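Local coordinates for protein elafin (PDB 1FLE) that inhibits neutrophil and pancreatic elastase through this WAP-type domain, and may thereby protect tissue from elastase-mediated proteolysis, at residues I19-M25 with E46-G50. Residues are numbered along the deposited sequence; the frame is centred on the assembly and turned at random.
Sequences ILIRCAM and EGSCG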
loop_
_atom_site.group_PDB
_atom_site.type_symbol
_atom_site.label_atom_id
_atom_site.label_comp_id
_atom_site.label_asym_id
_atom_site.label_seq_id
_atom_site.Cartn_x
_atom_site.Cartn_y
_atom_site.Cartn_z
ATOM N N ILE B 19 9.399 -13.650 10.631
ATOM C CA ILE B 19 9.305 -12.637 9.521
ATOM C C ILE B 19 8.869 -11.385 10.269
ATOM O O ILE B 19 7.818 -11.414 10.924
ATOM C CB ILE B 19 8.493 -13.200 8.340
ATOM C CG1 ILE B 19 9.293 -14.260 7.532
ATOM C CG2 ILE B 19 7.951 -12.118 7.346
ATOM C CD1 ILE B 19 9.082 -15.748 7.908
ATOM N N LEU B 20 9.696 -10.323 10.307
ATOM C CA LEU B 20 9.233 -9.142 11.064
ATOM C C LEU B 20 8.564 -8.041 10.280
ATOM O O LEU B 20 8.443 -6.963 10.877
ATOM C CB LEU B 20 10.262 -8.651 12.098
ATOM C CG LEU B 20 9.550 -8.054 13.349
ATOM C CD1 LEU B 20 10.175 -8.656 14.610
ATOM C CD2 LEU B 20 9.646 -6.521 13.274
ATOM N N ILE B 21 8.129 -8.255 9.072
ATOM C CA ILE B 21 7.396 -7.228 8.315
ATOM C C ILE B 21 6.019 -7.848 7.973
ATOM O O ILE B 21 5.880 -9.078 7.769
ATOM C CB ILE B 21 8.175 -6.709 7.099
ATOM C CG1 ILE B 21 8.097 -7.758 5.946
ATOM C CG2 ILE B 21 9.667 -6.359 7.379
ATOM C CD1 ILE B 21 8.922 -7.357 4.707
ATOM N N ARG B 22 5.035 -6.968 7.916
ATOM C CA ARG B 22 3.668 -7.365 7.598
ATOM C C ARG B 22 3.124 -6.434 6.509
ATOM O O ARG B 22 3.276 -5.219 6.646
ATOM C CB ARG B 22 2.736 -7.332 8.802
ATOM C CG ARG B 22 2.357 -8.646 9.471
ATOM C CD ARG B 22 0.836 -8.707 9.654
ATOM N NE ARG B 22 0.204 -9.027 8.412
ATOM C CZ ARG B 22 -0.942 -8.980 7.760
ATOM N NH1 ARG B 22 -2.098 -8.494 8.184
ATOM N NH2 ARG B 22 -0.948 -9.524 6.497
ATOM N N CYS B 23 2.533 -7.007 5.475
ATOM C CA CYS B 23 1.931 -6.117 4.425
ATOM C C CYS B 23 0.817 -5.383 5.175
ATOM O O CYS B 23 0.266 -5.891 6.175
ATOM C CB CYS B 23 1.490 -6.881 3.232
ATOM S SG CYS B 23 0.161 -8.114 3.649
ATOM N N ALA B 24 0.536 -4.176 4.787
ATOM C CA ALA B 24 -0.424 -3.362 5.528
ATOM C C ALA B 24 -1.860 -3.583 5.042
ATOM O O ALA B 24 -2.635 -2.602 4.889
ATOM C CB ALA B 24 0.085 -1.911 5.497
ATOM N N MET B 25 -2.150 -4.870 4.831
ATOM C CA MET B 25 -3.443 -5.397 4.368
ATOM C C MET B 25 -3.959 -6.497 5.341
ATOM O O MET B 25 -3.246 -7.349 5.849
ATOM C CB MET B 25 -3.316 -6.021 2.970
ATOM C CG MET B 25 -4.642 -6.054 2.257
ATOM S SD MET B 25 -4.472 -6.948 0.683
ATOM C CE MET B 25 -3.668 -8.469 1.166
ATOM N N GLU B 46 4.043 -18.411 8.417
ATOM C CA GLU B 46 3.522 -17.020 8.387
ATOM C C GLU B 46 4.615 -16.198 7.691
ATOM O O GLU B 46 5.754 -16.120 8.211
ATOM C CB GLU B 46 3.398 -16.556 9.843
ATOM C CG GLU B 46 3.223 -17.592 10.961
ATOM C CD GLU B 46 4.192 -18.699 11.250
ATOM O OE1 GLU B 46 5.324 -18.592 11.747
ATOM O OE2 GLU B 46 3.716 -19.841 10.952
ATOM N N GLY B 47 4.289 -15.717 6.517
ATOM C CA GLY B 47 5.215 -14.922 5.706
ATOM C C GLY B 47 4.983 -13.431 5.978
ATOM O O GLY B 47 4.389 -12.972 6.989
ATOM N N SER B 48 5.480 -12.631 5.056
ATOM C CA SER B 48 5.377 -11.173 5.025
ATOM C C SER B 48 3.983 -10.702 4.588
ATOM O O SER B 48 3.587 -9.548 4.899
ATOM C CB SER B 48 6.477 -10.625 4.124
ATOM O OG SER B 48 6.161 -10.998 2.759
ATOM N N CYS B 49 3.228 -11.521 3.875
ATOM C CA CYS B 49 1.857 -11.180 3.432
ATOM C C CYS B 49 0.994 -12.439 3.262
ATOM O O CYS B 49 0.426 -12.693 2.189
ATOM C CB CYS B 49 1.846 -10.290 2.199
ATOM S SG CYS B 49 0.337 -9.330 1.991
ATOM N N GLY B 50 0.830 -13.189 4.322
ATOM C CA GLY B 50 0.027 -14.445 4.258
ATOM C C GLY B 50 0.937 -15.642 4.483
ATOM O O GLY B 50 2.167 -15.463 4.604
#
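The flat guanidinium of Arg22 meets Cys49 at its edge, near its own plane, where NH2 lies 4.5 Å from Cys49 CA; Pro28 also touches the Arg22 side chain, and NH1 reaches back to Met25 O in a weak hydrogen bond. This is the WAP-type four-disulfide core, in which segment 19-25 is tied to 46-50, the end of strand 43-46 and the turn leading to strand 51-54. A single backbone hydrogen bond joins them: Cys23 N donates to Ser48 O at 2.8 Å. Ser48 O also receives a CA-H...O contact from Arg22, while Ser48 CA-H points to Ile21 O. At the other end Ile19 lies across the turn. Its CG2, anti to the backbone N, rests 3.4 Å from Ser48 N and against the Gly47 carbonyl carbon, whereas CD1 sits by Glu46 O, a buried acceptor without a partner in the model. Ile19 CG2 and Ile21 CG1 both meet Ser48 CB at 3.8 Å. Exchanging Ile19 for an alanine removes CG2 and CD1 and would probably open a gap over the Gly47-Ser48 peptide, with Ser48 CB held on the Ile21 side only. Ser48 OG hydrogen-bonds to the backbone of the other protein's chain, with which Arg22 and Cys23 pair in an antiparallel ladder, as expected of the segment that binds the protease; the turn thus both backs this strand and touches the partner. The covalent tie is the disulfide Cys23 SG-Cys49 SG, 2.1 Å long with chi3 74°, and Met25 CE lies 4.2 Å from Cys49 SG.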